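Local coordinates for protein malonate decarboxylase subunit alpha (Acinetobacter baumannii ATCC 17978, PDB 6MPR) that probably transfers the acyl-carrier protein from its acetyl thioester to malonate, giving malonyl-acyl-carrier protein and acetate, as the alpha subunit of malonate decarboxylase, at residues T178-A183 with S348-C353; N297-P302 with H319-E324. All blocks are in the same frame, centred on the assembly; numbering follows the deposited sequence. Where two conformers were deposited one is given.

Contact 1: T178-A183 with S348-C353; sequences TEDSPA and SNRMMC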
loop_
_atom_site.group_PDB
_atom_site.type_symbol
_atom_site.label_atom_id
_atom_site.label_comp_id
_atom_site.label_asym_id
_atom_site.label_seq_id
_atom_site.Cartn_x
_atom_site.Cartn_y
_atom_site.Cartn_z
ATOM N N THR A 178 -11.316 7.049 -12.681
ATOM C CA THR A 178 -11.214 7.323 -11.253
ATOM C C THR A 178 -9.753 7.499 -10.828
ATOM O O THR A 178 -9.405 8.481 -10.162
ATOM C CB THR A 178 -11.899 6.199 -10.475
ATOM O OG1 THR A 178 -13.321 6.233 -10.734
ATOM C CG2 THR A 178 -11.666 6.363 -8.985
ATOM N N GLU A 179 -8.876 6.572 -11.241
ATOM C CA GLU A 179 -7.433 6.705 -11.030
ATOM C C GLU A 179 -7.064 7.071 -9.594
ATOM O O GLU A 179 -7.436 6.347 -8.655
ATOM C CB GLU A 179 -6.834 7.741 -12.005
ATOM C CG GLU A 179 -6.780 7.230 -13.476
ATOM C CD GLU A 179 -6.062 8.200 -14.425
ATOM O OE1 GLU A 179 -4.828 8.400 -14.287
ATOM O OE2 GLU A 179 -6.739 8.767 -15.311
ATOM N N ASP A 180 -6.315 8.181 -9.421
ATOM C CA ASP A 180 -5.817 8.606 -8.113
ATOM C C ASP A 180 -6.843 9.371 -7.294
ATOM O O ASP A 180 -6.603 9.596 -6.104
ATOM C CB ASP A 180 -4.590 9.545 -8.209
ATOM C CG ASP A 180 -3.586 9.165 -9.306
ATOM O OD1 ASP A 180 -3.976 8.724 -10.399
ATOM O OD2 ASP A 180 -2.378 9.393 -9.082
ATOM N N SER A 181 -7.954 9.801 -7.888
ATOM C CA SER A 181 -8.753 10.847 -7.244
ATOM C C SER A 181 -9.198 10.506 -5.824
ATOM O O SER A 181 -9.073 11.374 -4.941
ATOM C CB SER A 181 -9.942 11.197 -8.154
ATOM O OG SER A 181 -9.454 11.748 -9.362
ATOM N N PRO A 182 -9.702 9.304 -5.516
ATOM C CA PRO A 182 -10.140 9.058 -4.129
ATOM C C PRO A 182 -9.001 9.148 -3.127
ATOM O O PRO A 182 -9.206 9.620 -2.003
ATOM C CB PRO A 182 -10.730 7.642 -4.191
ATOM C CG PRO A 182 -11.015 7.392 -5.638
ATOM C CD PRO A 182 -9.913 8.113 -6.362
ATOM N N ALA A 183 -7.792 8.735 -3.515
ATOM C CA ALA A 183 -6.658 8.774 -2.597
ATOM C C ALA A 183 -6.170 10.198 -2.379
ATOM O O ALA A 183 -5.632 10.504 -1.313
ATOM C CB ALA A 183 -5.502 7.919 -3.126
ATOM N N SER A 348 -11.582 2.104 -12.134
ATOM C CA SER A 348 -10.169 2.023 -11.821
ATOM C C SER A 348 -9.931 2.562 -10.417
ATOM O O SER A 348 -10.780 3.231 -9.821
ATOM C CB SER A 348 -9.349 2.821 -12.822
ATOM O OG SER A 348 -9.853 4.133 -12.921
ATOM N N ASN A 349 -8.760 2.246 -9.881
ATOM C CA ASN A 349 -8.397 2.733 -8.562
ATOM C C ASN A 349 -6.882 2.566 -8.471
ATOM O O ASN A 349 -6.409 1.466 -8.191
ATOM C CB ASN A 349 -9.136 1.948 -7.483
ATOM C CG ASN A 349 -8.878 2.463 -6.083
ATOM O OD1 ASN A 349 -7.789 2.954 -5.776
ATOM N ND2 ASN A 349 -9.885 2.332 -5.210
ATOM N N ARG A 350 -6.137 3.649 -8.727
ATOM C CA ARG A 350 -4.683 3.498 -8.837
ATOM C C ARG A 350 -4.066 3.093 -7.504
ATOM O O ARG A 350 -3.157 2.250 -7.467
ATOM C CB ARG A 350 -4.031 4.780 -9.385
ATOM C CG ARG A 350 -2.479 4.713 -9.392
ATOM C CD ARG A 350 -1.842 5.715 -10.362
ATOM N NE ARG A 350 -1.922 5.236 -11.743
ATOM C CZ ARG A 350 -2.682 5.769 -12.695
ATOM N NH1 ARG A 350 -3.423 6.834 -12.441
ATOM N NH2 ARG A 350 -2.698 5.244 -13.918
ATOM N N MET A 351 -4.554 3.647 -6.392
ATOM C CA MET A 351 -4.012 3.250 -5.093
ATOM C C MET A 351 -4.228 1.762 -4.835
ATOM O O MET A 351 -3.299 1.046 -4.425
ATOM C CB MET A 351 -4.628 4.074 -3.963
ATOM C CG MET A 351 -4.180 3.559 -2.594
ATOM S SD MET A 351 -3.928 4.807 -1.338
ATOM C CE MET A 351 -5.556 4.994 -0.644
ATOM N N MET A 352 -5.449 1.270 -5.071
ATOM C CA MET A 352 -5.735 -0.138 -4.790
ATOM C C MET A 352 -4.969 -1.060 -5.727
ATOM O O MET A 352 -4.458 -2.112 -5.306
ATOM C CB MET A 352 -7.242 -0.382 -4.875
ATOM C CG MET A 352 -7.704 -1.806 -4.577
ATOM S SD MET A 352 -9.516 -1.858 -4.686
ATOM C CE MET A 352 -9.947 -1.030 -3.154
ATOM N N CYS A 353 -4.858 -0.663 -6.991
ATOM C CA CYS A 353 -4.172 -1.493 -7.967
ATOM C C CYS A 353 -2.671 -1.523 -7.700
ATOM O O CYS A 353 -2.045 -2.580 -7.789
ATOM C CB CYS A 353 -4.468 -0.964 -9.367
ATOM S SG CYS A 353 -4.185 -2.135 -10.673
HETATM O O HOH W 1 -6.638 5.802 -6.024
#
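Arg350 reaches along Glu179 and Asp180 and gives both carboxylates the same nitrogen. NH1 lies 2.8 Å from Glu179 OE1, which receives it through its anti lone pair, and 2.8 Å from Asp180 OD1, which is met on its syn side but somewhat out of the carboxylate plane. Both oxygens sit at the guanidinium edge, almost in its plane, although the Glu179 carboxylate stands nearly upright to that plane (82°). A bend at chi3 (-78°) turns the otherwise drawn-out arginine chain to this position. Glu179 OE1 is also held by Gln69 N, and Asp180 OD2 by the hydroxyl of Tyr147, so the salt-bridge network is fixed from outside as well.

Bonds to backbone atoms form a second group. The type II' turn from Thr178 to Ser181 presents Glu179 O to Arg350 N at 3.0 Å, while Glu179 N points almost straight at Ser348 OG (3.1 Å, 173°), whose own proton goes to Pro176 O. Ser348 O is buried against Thr178 CB, 3.2 Å away, and finds no polar partner. Asn349 N-caps the following helix through OD1 to Met352 N. A water between the turn and the helix start donates to Glu179 O and Asn349 OD1 and accepts from Met351 N.

Apolar contact is small: Ala183 CB rests 3.8 Å from Met351 CE in one of two methionine conformers, and is doubtful for the other.

The contact fastens the turn leading into helix 181-189, beside the all-parallel sheet, to the start of helix 350-359, which packs by the mixed sheet. Helix 143-149 lies against both, through Tyr147, and Asn349 ND2 bonds to Glu186 of the second subunit.

Contact 2: N297-P302 with H319-E324; sequences NWTLNP and HCFGTE
With CG of Asn301 anti to its carbonyl carbon (chi1 -84°) and the Phe321 ring swung to the corresponding position on its own residue (chi1 -45°), the amide oxygen and the ring edge are brought together just beyond the ends of two neighbouring strands. These are strands 297-299 and 317-319, parallel partners joined by a beta-alpha-beta crossover through helix 307-311, with 317-319 outermost in the mixed sheet within this chain.

The last part of the pairing is regular. His319 straddles Thr299: its N donates to Trp298 O at 3.0 Å, and its O accepts from Leu300 N at 2.9 Å. Cys320 CA then continues the pairing with a CA-H...O contact of 3.2 Å to Leu300 O.

Past that point side chains replace the sheet bonds. Asn301 was refined in two conformers, and what follows is certain for one only. Its OD1 accepts from Gly322 N at 2.8 Å; the bond is bent at the hydrogen (133°), and the donor stands above the amide carbonyl plane. The same oxygen lies in the ring plane of Phe321, 3.4 Å from CD2 at the edge. Further round the ring, CE2 comes obliquely against Leu300 CA, and helix 350-359 touches the ring through Arg350 and Cys353. Gln69 ties the amide end down: its OE1 accepts from Asn301 ND2, while its NE2 donates to Thr323 O, so one glutamine amide grips both segments.

Pro302 closes the contact. Glu324 CB lies 3.5 Å from Pro302 O, while the glutamate carboxylate turns off to Thr236 and Phe235 N. The proline ring lies against the 322-323 backbone and the Cys320 sulfur: CD sits 3.4 Å from Gly322 O, and CG touches Cys320 SG at 3.8 Å.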
loop_
_atom_site.group_PDB
_atom_site.type_symbol
_atom_site.label_atom_id
_atom_site.label_comp_id
_atom_site.label_asym_id
_atom_site.label_seq_id
_atom_site.Cartn_x
_atom_site.Cartn_y
_atom_site.Cartn_z
ATOM N N ASN A 297 -4.335 -13.703 -13.357
ATOM C CA ASN A 297 -4.850 -12.542 -12.639
ATOM C C ASN A 297 -3.897 -11.371 -12.794
ATOM O O ASN A 297 -2.701 -11.500 -12.524
ATOM C CB ASN A 297 -5.056 -12.899 -11.168
ATOM C CG ASN A 297 -5.876 -14.153 -11.004
ATOM O OD1 ASN A 297 -7.054 -14.180 -11.359
ATOM N ND2 ASN A 297 -5.259 -15.208 -10.483
ATOM N N TRP A 298 -4.422 -10.226 -13.222
ATOM C CA TRP A 298 -3.579 -9.111 -13.604
ATOM C C TRP A 298 -3.899 -7.842 -12.817
ATOM O O TRP A 298 -5.055 -7.572 -12.468
ATOM C CB TRP A 298 -3.739 -8.822 -15.102
ATOM C CG TRP A 298 -3.348 -9.957 -16.019
ATOM C CD1 TRP A 298 -3.978 -11.172 -16.167
ATOM C CD2 TRP A 298 -2.264 -9.953 -16.940
ATOM N NE1 TRP A 298 -3.331 -11.926 -17.119
ATOM C CE2 TRP A 298 -2.282 -11.193 -17.621
ATOM C CE3 TRP A 298 -1.271 -9.017 -17.265
ATOM C CZ2 TRP A 298 -1.347 -11.520 -18.604
ATOM C CZ3 TRP A 298 -0.340 -9.348 -18.239
ATOM C CH2 TRP A 298 -0.391 -10.589 -18.902
ATOM N N THR A 299 -2.856 -7.066 -12.547
ATOM C CA THR A 299 -2.980 -5.658 -12.197
ATOM C C THR A 299 -2.438 -4.895 -13.396
ATOM O O THR A 299 -1.225 -4.920 -13.661
ATOM C CB THR A 299 -2.219 -5.310 -10.917
ATOM O OG1 THR A 299 -0.841 -5.685 -11.066
ATOM C CG2 THR A 299 -2.812 -6.041 -9.730
ATOM N N LEU A 300 -3.334 -4.246 -14.135
ATOM C CA LEU A 300 -2.977 -3.735 -15.454
ATOM C C LEU A 300 -4.069 -2.786 -15.935
ATOM O O LEU A 300 -5.245 -2.984 -15.624
ATOM C CB LEU A 300 -2.829 -4.892 -16.460
ATOM C CG LEU A 300 -2.003 -4.608 -17.717
ATOM C CD1 LEU A 300 -0.515 -4.766 -17.390
ATOM C CD2 LEU A 300 -2.419 -5.548 -18.814
ATOM N N ASN A 301 -3.688 -1.771 -16.718
ATOM C CA ASN A 301 -4.719 -1.033 -17.427
ATOM C C ASN A 301 -5.275 -1.900 -18.555
ATOM O O ASN A 301 -4.750 -2.980 -18.845
ATOM C CB ASN A 301 -4.171 0.301 -17.925
ATOM C CG ASN A 301 -4.228 1.374 -16.854
ATOM O OD1 ASN A 301 -4.503 1.080 -15.690
ATOM N ND2 ASN A 301 -3.969 2.617 -17.237
ATOM N N PRO A 302 -6.403 -1.488 -19.176
ATOM C CA PRO A 302 -6.945 -2.342 -20.259
ATOM C C PRO A 302 -6.158 -2.214 -21.563
ATOM O O PRO A 302 -6.545 -1.525 -22.519
ATOM C CB PRO A 302 -8.382 -1.829 -20.409
ATOM C CG PRO A 302 -8.631 -0.917 -19.245
ATOM C CD PRO A 302 -7.301 -0.352 -18.915
ATOM N N HIS A 319 -7.581 -5.975 -12.592
ATOM C CA HIS A 319 -7.838 -4.749 -11.845
ATOM C C HIS A 319 -6.969 -3.637 -12.421
ATOM O O HIS A 319 -5.800 -3.866 -12.737
ATOM C CB HIS A 319 -7.534 -4.929 -10.357
ATOM C CG HIS A 319 -8.048 -3.803 -9.527
ATOM N ND1 HIS A 319 -7.255 -2.738 -9.153
ATOM C CD2 HIS A 319 -9.298 -3.519 -9.087
ATOM C CE1 HIS A 319 -7.985 -1.868 -8.478
ATOM N NE2 HIS A 319 -9.231 -2.313 -8.432
ATOM N N CYS A 320 -7.534 -2.430 -12.553
ATOM C CA CYS A 320 -6.953 -1.378 -13.388
ATOM C C CYS A 320 -6.556 -0.155 -12.572
ATOM O O CYS A 320 -7.304 0.275 -11.691
ATOM C CB CYS A 320 -7.940 -0.909 -14.463
ATOM S SG CYS A 320 -8.418 -2.172 -15.643
ATOM N N PHE A 321 -5.385 0.423 -12.918
ATOM C CA PHE A 321 -4.976 1.711 -12.367
ATOM C C PHE A 321 -5.782 2.862 -12.959
ATOM O O PHE A 321 -5.995 3.879 -12.287
ATOM C CB PHE A 321 -3.495 1.968 -12.654
ATOM C CG PHE A 321 -2.591 0.797 -12.399
ATOM C CD1 PHE A 321 -2.081 0.559 -11.134
ATOM C CD2 PHE A 321 -2.236 -0.047 -13.436
ATOM C CE1 PHE A 321 -1.218 -0.502 -10.907
ATOM C CE2 PHE A 321 -1.377 -1.116 -13.222
ATOM C CZ PHE A 321 -0.876 -1.356 -11.959
ATOM N N GLY A 322 -6.222 2.713 -14.206
ATOM C CA GLY A 322 -6.924 3.721 -14.974
ATOM C C GLY A 322 -7.604 3.059 -16.153
ATOM O O GLY A 322 -7.598 1.836 -16.287
ATOM N N THR A 323 -8.176 3.883 -17.021
ATOM C CA THR A 323 -8.827 3.408 -18.234
ATOM C C THR A 323 -7.797 3.219 -19.347
ATOM O O THR A 323 -6.588 3.367 -19.152
ATOM C CB THR A 323 -9.904 4.402 -18.682
ATOM O OG1 THR A 323 -10.767 3.769 -19.621
ATOM C CG2 THR A 323 -9.267 5.635 -19.362
ATOM N N GLU A 324 -8.274 2.868 -20.539
ATOM C CA GLU A 324 -7.526 3.181 -21.754
ATOM C C GLU A 324 -8.515 3.674 -22.797
ATOM O O GLU A 324 -9.613 3.125 -22.924
ATOM C CB GLU A 324 -6.709 2.002 -22.314
ATOM C CG GLU A 324 -6.008 2.313 -23.649
ATOM C CD GLU A 324 -5.036 3.518 -23.579
ATOM O OE1 GLU A 324 -5.378 4.596 -23.051
ATOM O OE2 GLU A 324 -3.914 3.393 -24.081
#

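Overall arrangement
Both contacts are core: every touching residue is buried, although each also reaches the second subunit. Their centres lie about 11 Å apart, and along the chain contact 2 is nested in the loop that contact 1 closes. Contact 1 joins a turn and helix start beside the parallel sheet to a helix start packed on the mixed sheet, through charge, a cap and a water; contact 2 lies at the end of two neighbouring strands of the mixed sheet and in the loops after them, relying on strand bonds, an asparagine amide and ring packing. They meet directly, Asn349 N lying 3.0 Å from Cys320 O in a probable hydrogen bond. Gln69 bridges them, its OE1 also accepting from Arg350 NH2.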